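Putative amidohydrolase/peptidase (Burkholderia cenocepacia, PDB 4WJB) probably hydrolyses carbon-nitrogen bonds other than peptide bonds, as a zinc-dependent member of the peptidase M20 family. Local coordinates at residues L28-M31 and A32-A36; Y160-E163 and Y164-R168; R174-G177 and E178-R182; D305-L308 and D309-A313; E399-P403 and E404-A408. All blocks are in the same frame, centred on the assembly; numbering follows the deposited sequence.

Interaction 1 of 5, residues L28-M31 and A32-A36; sequences LERM and AQIGA
Leu28 O accepts from Ala32 N at 3.0 Å, the final i-to-i+4 bond as helix 21-31 runs out. Beyond it the chain tightens into three-residue steps: Gln33 N reaches Arg30 O, and Ile34 N reaches Met31 O at 3.0 Å. Both of these donors stand above the plane of the carbonyl they use, the second one 52° out of it, and the bond from Ile34 N to Met31 O closes the type I turn from Met31 to Ile34. A type II turn from Gln33 to Ala36 follows directly, with Gly35 in its third place at a positive phi. The Arg30 chain bends at chi2 and crosses Gln33 at about a right angle; guanidinium and amide planes are only 15° apart, with Gln33 OE1 3.6 Å from Arg30 CD. Ile34 CG1 comes to the guanidinium edge, 4.0 Å from Arg30 NH1. Met31 CG lies anti to its backbone N (chi1 -170°) and the chain then folds twice, which sets SD 3.9 Å from Ile34 CD1. Arg30 rests on Leu57 and Trp61 of helix 49-64, and Met31 and Ile34 touch Ser54 and Glu53 of the same helix. Leu28 and Met31 also meet Leu113 of helix 109-124, so the end of helix 21-31 is packed against both helices.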
loop_
_atom_site.group_PDB
_atom_site.type_symbol
_atom_site.label_atom_id
_atom_site.label_comp_id
_atom_site.label_asym_id
_atom_site.label_seq_id
_atom_site.Cartn_x
_atom_site.Cartn_y
_atom_site.Cartn_z
ATOM N N LEU A 28 32.410 -23.217 -18.325
ATOM C CA LEU A 28 31.508 -22.456 -17.454
ATOM C C LEU A 28 32.121 -22.233 -16.069
ATOM O O LEU A 28 32.031 -21.135 -15.508
ATOM C CB LEU A 28 30.158 -23.170 -17.333
ATOM C CG LEU A 28 29.295 -23.122 -18.597
ATOM C CD1 LEU A 28 28.196 -24.180 -18.555
ATOM C CD2 LEU A 28 28.698 -21.735 -18.778
ATOM N N GLU A 29 32.740 -23.272 -15.518
ATOM C CA GLU A 29 33.419 -23.154 -14.229
ATOM C C GLU A 29 34.559 -22.135 -14.301
ATOM O O GLU A 29 34.730 -21.316 -13.400
ATOM C CB GLU A 29 33.956 -24.515 -13.772
ATOM C CG GLU A 29 32.877 -25.544 -13.448
ATOM C CD GLU A 29 32.090 -25.203 -12.194
ATOM O OE1 GLU A 29 32.649 -25.345 -11.086
ATOM O OE2 GLU A 29 30.913 -24.793 -12.316
ATOM N N ARG A 30 35.326 -22.182 -15.387
ATOM C CA ARG A 30 36.465 -21.284 -15.571
ATOM C C ARG A 30 36.025 -19.828 -15.721
ATOM O O ARG A 30 36.596 -18.924 -15.106
ATOM C CB ARG A 30 37.285 -21.717 -16.790
ATOM C CG ARG A 30 38.352 -20.720 -17.223
ATOM C CD ARG A 30 39.436 -20.553 -16.166
ATOM N NE ARG A 30 40.499 -19.666 -16.634
ATOM C CZ ARG A 30 40.520 -18.350 -16.436
ATOM N NH1 ARG A 30 39.535 -17.760 -15.771
ATOM N NH2 ARG A 30 41.528 -17.623 -16.901
ATOM N N MET A 31 35.005 -19.602 -16.535
ATOM C CA MET A 31 34.531 -18.245 -16.763
ATOM C C MET A 31 33.905 -17.681 -15.487
ATOM O O MET A 31 33.999 -16.485 -15.221
ATOM C CB MET A 31 33.529 -18.211 -17.915
ATOM C CG MET A 31 33.176 -16.809 -18.372
ATOM S SD MET A 31 34.541 -15.998 -19.236
ATOM C CE MET A 31 34.525 -16.832 -20.817
ATOM N N ALA A 32 33.298 -18.553 -14.685
ATOM C CA ALA A 32 32.621 -18.132 -13.457
ATOM C C ALA A 32 33.609 -17.638 -12.403
ATOM O O ALA A 32 33.216 -17.048 -11.401
ATOM C CB ALA A 32 31.783 -19.269 -12.898
ATOM N N GLN A 33 34.893 -17.882 -12.631
ATOM C CA GLN A 33 35.927 -17.366 -11.745
ATOM C C GLN A 33 36.056 -15.852 -11.892
ATOM O O GLN A 33 36.398 -15.147 -10.939
ATOM C CB GLN A 33 37.269 -18.036 -12.042
ATOM C CG GLN A 33 37.260 -19.544 -11.887
ATOM C CD GLN A 33 38.564 -20.168 -12.332
ATOM O OE1 GLN A 33 39.496 -19.466 -12.721
ATOM N NE2 GLN A 33 38.637 -21.493 -12.284
ATOM N N ILE A 34 35.787 -15.358 -13.094
ATOM C CA ILE A 34 35.954 -13.941 -13.384
ATOM C C ILE A 34 34.790 -13.142 -12.803
ATOM O O ILE A 34 33.692 -13.111 -13.365
ATOM C CB ILE A 34 36.077 -13.692 -14.896
ATOM C CG1 ILE A 34 37.179 -14.584 -15.485
ATOM C CG2 ILE A 34 36.380 -12.229 -15.181
ATOM C CD1 ILE A 34 37.320 -14.460 -16.989
ATOM N N GLY A 35 35.042 -12.508 -11.664
ATOM C CA GLY A 35 34.012 -11.777 -10.950
ATOM C C GLY A 35 33.274 -12.647 -9.946
ATOM O O GLY A 35 32.148 -12.334 -9.558
ATOM N N ALA A 36 33.906 -13.742 -9.531
ATOM C CA ALA A 36 33.312 -14.650 -8.552
ATOM C C ALA A 36 32.997 -13.932 -7.231
ATOM O O ALA A 36 33.802 -13.141 -6.739
ATOM C CB ALA A 36 34.239 -15.835 -8.300
#

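Interaction 2 of 5, residues Y160-E163 and Y164-R168; sequences YTLE and YGLSR
Tyr160 and Tyr164 lay their rings nearly parallel, planes at 21°, but slid so far that they barely overlap, with centroids 5.0 Å apart. Tyr164 CE2 sits over one face of the Tyr160 ring, 3.5 Å from Tyr160 CD1. Next to them Thr161 OG1, turned between its own backbone N and carbonyl carbon (chi1 68°), accepts from Tyr164 N at 2.9 Å. This makes Thr161 the N-cap of helix 162-167, whose first i-to-i+4 bond runs from Gly165 N to Thr161 O. On another side of the helix, one turn apart, Leu162 CG meets Leu166 CD1 at 3.7 Å. On the side of the Tyr164 ring away from Tyr160, Arg168 NE lies 3.7 Å above the ring plane, over its centre, while donating to Tyr164 O at 2.8 Å. Ser167 N reaches that same oxygen from the opposite face of the carbonyl plane. Ser167 OG, in the guanidinium plane, accepts from Arg168 NH2 at 3.0 Å and so fixes the turn of the group. Farther out, Pro148 touches both tyrosines, Val151 and Val155 of helix 151-157 back Tyr160, and Leu166 packs on Leu180 of helix 176-183.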
loop_
_atom_site.group_PDB
_atom_site.type_symbol
_atom_site.label_atom_id
_atom_site.label_comp_id
_atom_site.label_asym_id
_atom_site.label_seq_id
_atom_site.Cartn_x
_atom_site.Cartn_y
_atom_site.Cartn_z
ATOM N N TYR A 160 17.609 1.190 -31.244
ATOM C CA TYR A 160 18.265 2.421 -30.823
ATOM C C TYR A 160 19.289 2.866 -31.855
ATOM O O TYR A 160 19.846 2.040 -32.581
ATOM C CB TYR A 160 18.959 2.237 -29.469
ATOM C CG TYR A 160 18.061 1.762 -28.348
ATOM C CD1 TYR A 160 17.042 2.574 -27.857
ATOM C CD2 TYR A 160 18.255 0.523 -27.753
ATOM C CE1 TYR A 160 16.225 2.151 -26.821
ATOM C CE2 TYR A 160 17.443 0.090 -26.713
ATOM C CZ TYR A 160 16.428 0.909 -26.254
ATOM O OH TYR A 160 15.618 0.489 -25.221
ATOM N N THR A 161 19.549 4.168 -31.911
ATOM C CA THR A 161 20.622 4.674 -32.760
ATOM C C THR A 161 21.970 4.360 -32.130
ATOM O O THR A 161 22.060 4.135 -30.921
ATOM C CB THR A 161 20.526 6.194 -32.984
ATOM O OG1 THR A 161 20.791 6.876 -31.753
ATOM C CG2 THR A 161 19.147 6.583 -33.502
ATOM N N LEU A 162 23.017 4.352 -32.949
ATOM C CA LEU A 162 24.372 4.172 -32.447
ATOM C C LEU A 162 24.754 5.319 -31.512
ATOM O O LEU A 162 25.408 5.099 -30.496
ATOM C CB LEU A 162 25.371 4.067 -33.607
ATOM C CG LEU A 162 26.852 3.929 -33.237
ATOM C CD1 LEU A 162 27.096 2.665 -32.427
ATOM C CD2 LEU A 162 27.737 3.951 -34.486
ATOM N N GLU A 163 24.342 6.538 -31.857
ATOM C CA GLU A 163 24.616 7.707 -31.020
ATOM C C GLU A 163 24.005 7.525 -29.633
ATOM O O GLU A 163 24.626 7.849 -28.618
ATOM C CB GLU A 163 24.073 8.985 -31.670
ATOM C CG GLU A 163 24.396 10.265 -30.903
ATOM C CD GLU A 163 23.963 11.527 -31.637
ATOM O OE1 GLU A 163 22.763 11.641 -31.973
ATOM O OE2 GLU A 163 24.825 12.405 -31.880
ATOM N N TYR A 164 22.789 6.998 -29.597
ATOM C CA TYR A 164 22.111 6.737 -28.329
ATOM C C TYR A 164 22.854 5.675 -27.518
ATOM O O TYR A 164 23.100 5.851 -26.323
ATOM C CB TYR A 164 20.664 6.305 -28.573
ATOM C CG TYR A 164 19.880 6.034 -27.309
ATOM C CD1 TYR A 164 19.277 7.070 -26.606
ATOM C CD2 TYR A 164 19.747 4.743 -26.816
ATOM C CE1 TYR A 164 18.553 6.824 -25.447
ATOM C CE2 TYR A 164 19.031 4.489 -25.660
ATOM C CZ TYR A 164 18.438 5.531 -24.983
ATOM O OH TYR A 164 17.733 5.270 -23.835
ATOM N N GLY A 165 23.216 4.579 -28.176
ATOM C CA GLY A 165 23.892 3.481 -27.507
ATOM C C GLY A 165 25.226 3.886 -26.909
ATOM O O GLY A 165 25.565 3.494 -25.791
ATOM N N LEU A 166 25.980 4.694 -27.647
ATOM C CA LEU A 166 27.327 5.061 -27.221
ATOM C C LEU A 166 27.326 6.099 -26.111
ATOM O O LEU A 166 28.317 6.241 -25.394
ATOM C CB LEU A 166 28.140 5.581 -28.411
ATOM C CG LEU A 166 28.548 4.553 -29.464
ATOM C CD1 LEU A 166 29.196 5.238 -30.665
ATOM C CD2 LEU A 166 29.499 3.522 -28.871
ATOM N N SER A 167 26.217 6.823 -25.971
ATOM C CA SER A 167 26.159 7.948 -25.045
ATOM C C SER A 167 25.532 7.587 -23.701
ATOM O O SER A 167 25.438 8.433 -22.819
ATOM C CB SER A 167 25.396 9.122 -25.673
ATOM O OG SER A 167 24.056 8.775 -25.970
ATOM N N ARG A 168 25.109 6.339 -23.537
ATOM C CA ARG A 168 24.569 5.914 -22.245
ATOM C C ARG A 168 25.671 6.004 -21.191
ATOM O O ARG A 168 26.785 5.532 -21.413
ATOM C CB ARG A 168 24.001 4.495 -22.334
ATOM C CG ARG A 168 22.924 4.315 -23.408
ATOM C CD ARG A 168 21.756 5.289 -23.219
ATOM N NE ARG A 168 21.964 6.579 -23.879
ATOM C CZ ARG A 168 21.322 7.700 -23.554
ATOM N NH1 ARG A 168 20.439 7.704 -22.562
ATOM N NH2 ARG A 168 21.573 8.824 -24.211
#

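Interaction 3 of 5, residues R174-G177 and E178-R182; sequences RTIG and EELER
The Arg174 guanidinium carries Glu178 over one face and Glu179 at its edge. Glu178 CB is 3.7 Å above the plane, offset toward the rim, and Glu178 OE1 lies over the same face, 3.4 Å from Arg174 NH1; this salt bridge is one of charges only, since no N-H points at the oxygen. Glu179 OE2 comes near the plane, 3.5 Å from Arg174 NE, its carboxylate turned 78° to the guanidinium, and a water links the two groups, donating to OE2 and accepting weakly from NE. Thr175 and Glu178 form a capping box at the start of helix 176-183. Glu178 N donates to Thr175 OG1 at 3.0 Å; in return Thr175 N points almost straight (173°) at Glu178 OE1, meeting it 3.1 Å away from above the carboxylate plane. With chi1 at -73° and the chain extended beyond CG, Glu178 folds back over the helix start. Glu179 OE1 takes a further salt bridge from Arg182 NE at 3.2 Å, and Arg145 also binds this oxygen, so one carboxylate joins three arginines. Ile176 CG2 packs alongside Leu180 CD1 at 3.8 Å. Arg182 continues to Asp49 at the start of helix 49-64, and backbone bonds join the start of helix 176-183 to the end of helix 162-167.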
loop_
_atom_site.group_PDB
_atom_site.type_symbol
_atom_site.label_atom_id
_atom_site.label_comp_id
_atom_site.label_asym_id
_atom_site.label_seq_id
_atom_site.Cartn_x
_atom_site.Cartn_y
_atom_site.Cartn_z
ATOM N N ARG A 174 30.618 8.225 -17.031
ATOM C CA ARG A 174 31.351 7.642 -18.136
ATOM C C ARG A 174 30.392 6.983 -19.113
ATOM O O ARG A 174 29.481 6.264 -18.705
ATOM C CB ARG A 174 32.378 6.643 -17.605
ATOM C CG ARG A 174 33.394 7.291 -16.676
ATOM C CD ARG A 174 34.422 8.074 -17.472
ATOM N NE ARG A 174 35.286 7.161 -18.213
ATOM C CZ ARG A 174 36.103 7.520 -19.197
ATOM N NH1 ARG A 174 36.176 8.787 -19.579
ATOM N NH2 ARG A 174 36.843 6.599 -19.801
ATOM N N THR A 175 30.594 7.240 -20.402
ATOM C CA THR A 175 29.715 6.704 -21.436
ATOM C C THR A 175 30.168 5.328 -21.921
ATOM O O THR A 175 31.315 4.923 -21.711
ATOM C CB THR A 175 29.631 7.644 -22.657
ATOM O OG1 THR A 175 30.869 7.605 -23.380
ATOM C CG2 THR A 175 29.336 9.071 -22.221
ATOM N N ILE A 176 29.251 4.614 -22.565
ATOM C CA ILE A 176 29.550 3.310 -23.137
ATOM C C ILE A 176 30.677 3.436 -24.156
ATOM O O ILE A 176 31.606 2.624 -24.176
ATOM C CB ILE A 176 28.293 2.686 -23.785
ATOM C CG1 ILE A 176 27.403 2.063 -22.702
ATOM C CG2 ILE A 176 28.677 1.637 -24.833
ATOM C CD1 ILE A 176 26.153 1.375 -23.234
ATOM N N GLY A 177 30.611 4.479 -24.979
ATOM C CA GLY A 177 31.658 4.748 -25.946
ATOM C C GLY A 177 33.019 4.914 -25.295
ATOM O O GLY A 177 34.012 4.349 -25.756
ATOM N N GLU A 178 33.065 5.682 -24.212
ATOM C CA GLU A 178 34.325 5.932 -23.521
ATOM C C GLU A 178 34.878 4.651 -22.903
ATOM O O GLU A 178 36.082 4.385 -22.978
ATOM C CB GLU A 178 34.143 7.020 -22.456
ATOM C CG GLU A 178 33.989 8.410 -23.063
ATOM C CD GLU A 178 33.386 9.430 -22.114
ATOM O OE1 GLU A 178 33.033 9.076 -20.970
ATOM O OE2 GLU A 178 33.270 10.603 -22.522
ATOM N N GLU A 179 33.997 3.844 -22.322
ATOM C CA GLU A 179 34.420 2.607 -21.678
ATOM C C GLU A 179 34.849 1.544 -22.692
ATOM O O GLU A 179 35.771 0.764 -22.430
ATOM C CB GLU A 179 33.304 2.072 -20.776
ATOM C CG GLU A 179 33.156 2.852 -19.475
ATOM C CD GLU A 179 34.398 2.758 -18.597
ATOM O OE1 GLU A 179 34.529 1.763 -17.854
ATOM O OE2 GLU A 179 35.248 3.671 -18.651
ATOM N N LEU A 180 34.182 1.512 -23.845
ATOM C CA LEU A 180 34.595 0.639 -24.939
ATOM C C LEU A 180 36.036 0.945 -25.343
ATOM O O LEU A 180 36.846 0.039 -25.548
ATOM C CB LEU A 180 33.662 0.800 -26.142
ATOM C CG LEU A 180 32.280 0.153 -26.024
ATOM C CD1 LEU A 180 31.413 0.476 -27.238
ATOM C CD2 LEU A 180 32.402 -1.352 -25.833
ATOM N N GLU A 181 36.351 2.231 -25.450
ATOM C CA GLU A 181 37.691 2.644 -25.837
ATOM C C GLU A 181 38.707 2.259 -24.765
ATOM O O GLU A 181 39.816 1.824 -25.079
ATOM C CB GLU A 181 37.733 4.152 -26.097
ATOM C CG GLU A 181 39.040 4.640 -26.697
ATOM C CD GLU A 181 39.024 6.130 -26.975
ATOM O OE1 GLU A 181 37.981 6.774 -26.721
ATOM O OE2 GLU A 181 40.051 6.656 -27.456
ATOM N N ARG A 182 38.315 2.408 -23.501
ATOM C CA ARG A 182 39.199 2.103 -22.379
ATOM C C ARG A 182 39.632 0.637 -22.365
ATOM O O ARG A 182 40.807 0.337 -22.147
ATOM C CB ARG A 182 38.518 2.451 -21.048
ATOM C CG ARG A 182 39.419 2.307 -19.832
ATOM C CD ARG A 182 38.662 2.547 -18.518
ATOM N NE ARG A 182 37.677 1.497 -18.259
ATOM C CZ ARG A 182 37.966 0.332 -17.686
ATOM N NH1 ARG A 182 39.215 0.074 -17.316
ATOM N NH2 ARG A 182 37.014 -0.572 -17.487
HETATM O O HOH W 1 35.794 4.424 -16.140
#

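Interaction 4 of 5, residues D305-L308 and D309-A313; sequences DAVL and DELDA
Val307 CG1 stands anti to its backbone N (chi1 168°) while Leu311 CG lies anti to its carbonyl carbon (chi1 -72°), and the two side chains run side by side, pointing the same way. Leu311 CD1 thereby meets Val307 CG1 at 4.0 Å and Leu308 CD2 at 4.2 Å. This is the first part of helix 305-326, a long helix of the M20 dimerisation region that packs on beta strands, well away from the zinc site. Regular i-to-i+4 bonds join the turns: Asp309 N to Asp305 O, Glu310 N to Ala306 O, Leu311 N to Val307 O at 2.8 Å, and Asp312 N to Leu308 O. The apolar group faces the strands, where Leu308 and Leu311 touch Phe300 and Val307 touches His302, all of strand 289-302, while Tyr269 adds its side chain to both Val307 and Leu311. Asp305 and Asp309 each form a salt bridge with Arg227 of strand 217-234, and this shared cation probably offsets the like charges of Asp305 OD1 and Asp309 OD1, which stay 5.3 Å apart. The other acidic ends are also held from elsewhere, Glu310 OE1 by the Tyr269 hydroxyl and Asp312 OD1 by both Tyr229 OH and the Arg316 side chain one turn farther on. Close to the backbone, Asp309 CG lies 3.3 Å from Asp305 O, and Glu310 CG lies 3.2 Å from Ala306 O.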
loop_
_atom_site.group_PDB
_atom_site.type_symbol
_atom_site.label_atom_id
_atom_site.label_comp_id
_atom_site.label_asym_id
_atom_site.label_seq_id
_atom_site.Cartn_x
_atom_site.Cartn_y
_atom_site.Cartn_z
ATOM N N ASP A 305 -1.245 -10.318 -28.847
ATOM C CA ASP A 305 -1.711 -8.938 -28.724
ATOM C C ASP A 305 -3.236 -8.846 -28.676
ATOM O O ASP A 305 -3.786 -7.932 -28.061
ATOM C CB ASP A 305 -1.181 -8.080 -29.877
ATOM C CG ASP A 305 -0.385 -6.885 -29.390
ATOM O OD1 ASP A 305 -0.250 -6.720 -28.157
ATOM O OD2 ASP A 305 0.102 -6.107 -30.232
ATOM N N ALA A 306 -3.915 -9.784 -29.330
ATOM C CA ALA A 306 -5.375 -9.824 -29.303
ATOM C C ALA A 306 -5.878 -10.081 -27.888
ATOM O O ALA A 306 -6.852 -9.468 -27.448
ATOM C CB ALA A 306 -5.900 -10.889 -30.255
ATOM N N VAL A 307 -5.207 -10.986 -27.182
ATOM C CA VAL A 307 -5.534 -11.270 -25.787
ATOM C C VAL A 307 -5.259 -10.050 -24.904
ATOM O O VAL A 307 -6.057 -9.716 -24.028
ATOM C CB VAL A 307 -4.742 -12.489 -25.257
ATOM C CG1 VAL A 307 -4.852 -12.594 -23.739
ATOM C CG2 VAL A 307 -5.236 -13.765 -25.926
ATOM N N LEU A 308 -4.134 -9.383 -25.144
ATOM C CA LEU A 308 -3.813 -8.154 -24.426
ATOM C C LEU A 308 -4.893 -7.096 -24.651
ATOM O O LEU A 308 -5.232 -6.344 -23.736
ATOM C CB LEU A 308 -2.440 -7.623 -24.851
ATOM C CG LEU A 308 -1.238 -8.401 -24.305
ATOM C CD1 LEU A 308 0.065 -7.854 -24.869
ATOM C CD2 LEU A 308 -1.209 -8.378 -22.778
ATOM N N ASP A 309 -5.436 -7.047 -25.864
ATOM C CA ASP A 309 -6.541 -6.138 -26.156
ATOM C C ASP A 309 -7.767 -6.501 -25.329
ATOM O O ASP A 309 -8.458 -5.622 -24.811
ATOM C CB ASP A 309 -6.894 -6.160 -27.642
ATOM C CG ASP A 309 -5.905 -5.388 -28.488
ATOM O OD1 ASP A 309 -5.105 -4.614 -27.921
ATOM O OD2 ASP A 309 -5.930 -5.554 -29.725
ATOM N N GLU A 310 -8.033 -7.797 -25.204
ATOM C CA GLU A 310 -9.183 -8.259 -24.428
ATOM C C GLU A 310 -8.997 -7.977 -22.941
ATOM O O GLU A 310 -9.951 -7.617 -22.242
ATOM C CB GLU A 310 -9.423 -9.751 -24.661
ATOM C CG GLU A 310 -9.719 -10.107 -26.111
ATOM C CD GLU A 310 -10.178 -11.543 -26.283
ATOM O OE1 GLU A 310 -10.375 -12.235 -25.261
ATOM O OE2 GLU A 310 -10.351 -11.977 -27.441
ATOM N N LEU A 311 -7.770 -8.150 -22.457
ATOM C CA LEU A 311 -7.451 -7.851 -21.065
ATOM C C LEU A 311 -7.629 -6.366 -20.781
ATOM O O LEU A 311 -8.152 -5.987 -19.732
ATOM C CB LEU A 311 -6.025 -8.280 -20.735
ATOM C CG LEU A 311 -5.831 -9.794 -20.644
ATOM C CD1 LEU A 311 -4.356 -10.143 -20.626
ATOM C CD2 LEU A 311 -6.527 -10.327 -19.403
ATOM N N ASP A 312 -7.193 -5.535 -21.722
ATOM C CA ASP A 312 -7.345 -4.094 -21.601
ATOM C C ASP A 312 -8.816 -3.723 -21.477
ATOM O O ASP A 312 -9.213 -2.984 -20.574
ATOM C CB ASP A 312 -6.727 -3.380 -22.803
ATOM C CG ASP A 312 -6.971 -1.884 -22.773
ATOM O OD1 ASP A 312 -6.218 -1.171 -22.074
ATOM O OD2 ASP A 312 -7.920 -1.422 -23.441
ATOM N N ALA A 313 -9.620 -4.252 -22.391
ATOM C CA ALA A 313 -11.046 -3.976 -22.407
ATOM C C ALA A 313 -11.716 -4.460 -21.123
ATOM O O ALA A 313 -12.566 -3.764 -20.555
ATOM C CB ALA A 313 -11.693 -4.622 -23.624
#

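Interaction 5 of 5, residues E399-P403 and E404-A408; sequences EAITP and EWATA
Extended through Ala400 and Ile401, the backbone turns into helix 403-421 at Thr402 and Pro403, and Ala406 N closes the first turn on Thr402 O at 2.9 Å. Thr402 is the N-cap: with chi1 at 70° its hydroxyl is directed to the helix start, where OG1 accepts from Trp405 N at 3.1 Å along a nearly straight N-H (169°). The same oxygen hangs over one face of the Trp405 indole, offset toward the rim and 3.2 Å from Trp405 CG. The other branch of the threonine uses the six-membered ring: Thr402 CG2 stands 4.0 Å from its centroid and only 8° off the ring normal, a CH-pi contact. Ile401 approaches the same indole obliquely, its CB 4.1 Å from Trp405 CE3, while its CD1 reaches the other way to Ala406 CB at 3.7 Å. Pro403 begins the helix, and its carbonyl oxygen receives Thr407 N. Around this start Trp25 of helix 21-31 touches Pro403 and Ala406, Pro388 touches Trp405, and Ile401 rests on Tyr106 and Ile204. Upstream, Glu399 OE2 accepts from the backbone N of Tyr106 and of Asp107, the latter a zinc ligand. Thr402 thus serves both chemistries at once, satisfying an amide of the first helical turn through its oxygen and lying over the six-membered ring through its methyl, an arrangement consistent with the cap limiting the turn of the indole.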
loop_
_atom_site.group_PDB
_atom_site.type_symbol
_atom_site.label_atom_id
_atom_site.label_comp_id
_atom_site.label_asym_id
_atom_site.label_seq_id
_atom_site.Cartn_x
_atom_site.Cartn_y
_atom_site.Cartn_z
ATOM N N GLU A 399 21.746 -19.036 -8.323
ATOM C CA GLU A 399 21.227 -19.515 -9.602
ATOM C C GLU A 399 22.035 -20.702 -10.121
ATOM O O GLU A 399 23.265 -20.653 -10.148
ATOM C CB GLU A 399 21.241 -18.375 -10.616
ATOM C CG GLU A 399 21.192 -18.794 -12.062
ATOM C CD GLU A 399 21.601 -17.663 -12.985
ATOM O OE1 GLU A 399 20.909 -16.618 -12.996
ATOM O OE2 GLU A 399 22.627 -17.814 -13.680
ATOM N N ALA A 400 21.351 -21.768 -10.530
ATOM C CA ALA A 400 22.051 -22.998 -10.883
ATOM C C ALA A 400 21.344 -23.845 -11.939
ATOM O O ALA A 400 20.113 -23.902 -11.997
ATOM C CB ALA A 400 22.278 -23.834 -9.625
ATOM N N ILE A 401 22.150 -24.499 -12.772
ATOM C CA ILE A 401 21.687 -25.579 -13.632
ATOM C C ILE A 401 22.547 -26.815 -13.376
ATOM O O ILE A 401 23.633 -26.721 -12.803
ATOM C CB ILE A 401 21.749 -25.201 -15.125
ATOM C CG1 ILE A 401 23.207 -25.017 -15.574
ATOM C CG2 ILE A 401 20.903 -23.955 -15.399
ATOM C CD1 ILE A 401 23.356 -24.578 -17.004
ATOM N N THR A 402 22.053 -27.976 -13.789
ATOM C CA THR A 402 22.818 -29.211 -13.688
ATOM C C THR A 402 23.681 -29.401 -14.940
ATOM O O THR A 402 23.369 -28.854 -15.996
ATOM C CB THR A 402 21.895 -30.425 -13.524
ATOM O OG1 THR A 402 21.191 -30.646 -14.751
ATOM C CG2 THR A 402 20.888 -30.195 -12.386
ATOM N N PRO A 403 24.772 -30.174 -14.826
ATOM C CA PRO A 403 25.548 -30.549 -16.013
ATOM C C PRO A 403 24.682 -31.169 -17.116
ATOM O O PRO A 403 24.874 -30.874 -18.294
ATOM C CB PRO A 403 26.548 -31.567 -15.464
ATOM C CG PRO A 403 26.748 -31.151 -14.046
ATOM C CD PRO A 403 25.417 -30.629 -13.579
ATOM N N GLU A 404 23.734 -32.012 -16.725
ATOM C CA GLU A 404 22.832 -32.661 -17.672
ATOM C C GLU A 404 22.042 -31.639 -18.488
ATOM O O GLU A 404 21.990 -31.723 -19.717
ATOM C CB GLU A 404 21.875 -33.604 -16.933
ATOM C CG GLU A 404 22.534 -34.880 -16.415
ATOM C CD GLU A 404 23.611 -34.614 -15.371
ATOM O OE1 GLU A 404 23.485 -33.623 -14.618
ATOM O OE2 GLU A 404 24.591 -35.387 -15.312
ATOM N N TRP A 405 21.445 -30.668 -17.803
ATOM C CA TRP A 405 20.719 -29.591 -18.467
ATOM C C TRP A 405 21.641 -28.751 -19.346
ATOM O O TRP A 405 21.278 -28.391 -20.463
ATOM C CB TRP A 405 20.033 -28.679 -17.442
ATOM C CG TRP A 405 18.984 -29.355 -16.620
ATOM C CD1 TRP A 405 18.406 -30.568 -16.853
ATOM C CD2 TRP A 405 18.396 -28.851 -15.419
ATOM N NE1 TRP A 405 17.483 -30.850 -15.867
ATOM C CE2 TRP A 405 17.464 -29.812 -14.972
ATOM C CE3 TRP A 405 18.566 -27.679 -14.677
ATOM C CZ2 TRP A 405 16.702 -29.634 -13.817
ATOM C CZ3 TRP A 405 17.812 -27.504 -13.528
ATOM C CH2 TRP A 405 16.890 -28.477 -13.109
ATOM N N ALA A 406 22.820 -28.422 -18.829
ATOM C CA ALA A 406 23.774 -27.609 -19.584
ATOM C C ALA A 406 24.132 -28.286 -20.904
ATOM O O ALA A 406 24.121 -27.653 -21.958
ATOM C CB ALA A 406 25.025 -27.352 -18.766
ATOM N N THR A 407 24.430 -29.581 -20.827
ATOM C CA THR A 407 24.783 -30.378 -21.997
ATOM C C THR A 407 23.626 -30.485 -22.992
ATOM O O THR A 407 23.827 -30.399 -24.205
ATOM C CB THR A 407 25.233 -31.797 -21.577
ATOM O OG1 THR A 407 26.403 -31.700 -20.754
ATOM C CG2 THR A 407 25.542 -32.654 -22.795
ATOM N N ALA A 408 22.414 -30.655 -22.472
ATOM C CA ALA A 408 21.239 -30.832 -23.321
ATOM C C ALA A 408 20.918 -29.569 -24.118
ATOM O O ALA A 408 20.575 -29.641 -25.298
ATOM C CB ALA A 408 20.049 -31.240 -22.487
#

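Overall arrangement
All five contacts are local and follow one another in series; none nests in or crosses another. Interaction 1 ends helix 21-31 and turns the chain toward helix 49-64. Interactions 2 and 3, at the starts of successive helices 162-167 and 176-183, touch: Leu166 O with Gly177 N and Arg168 O with Ile176 N probably form hydrogen bonds that close the intervening loop. Interaction 4 lies apart in the dimerisation region, its centre about 43 Å from that of interaction 1. Interaction 5, opening helix 403-421, returns to the zinc-binding part and comes within about 4 Å of interaction 1 at the nearest atoms without touching it, with Trp25 of helix 21-31 packed against it.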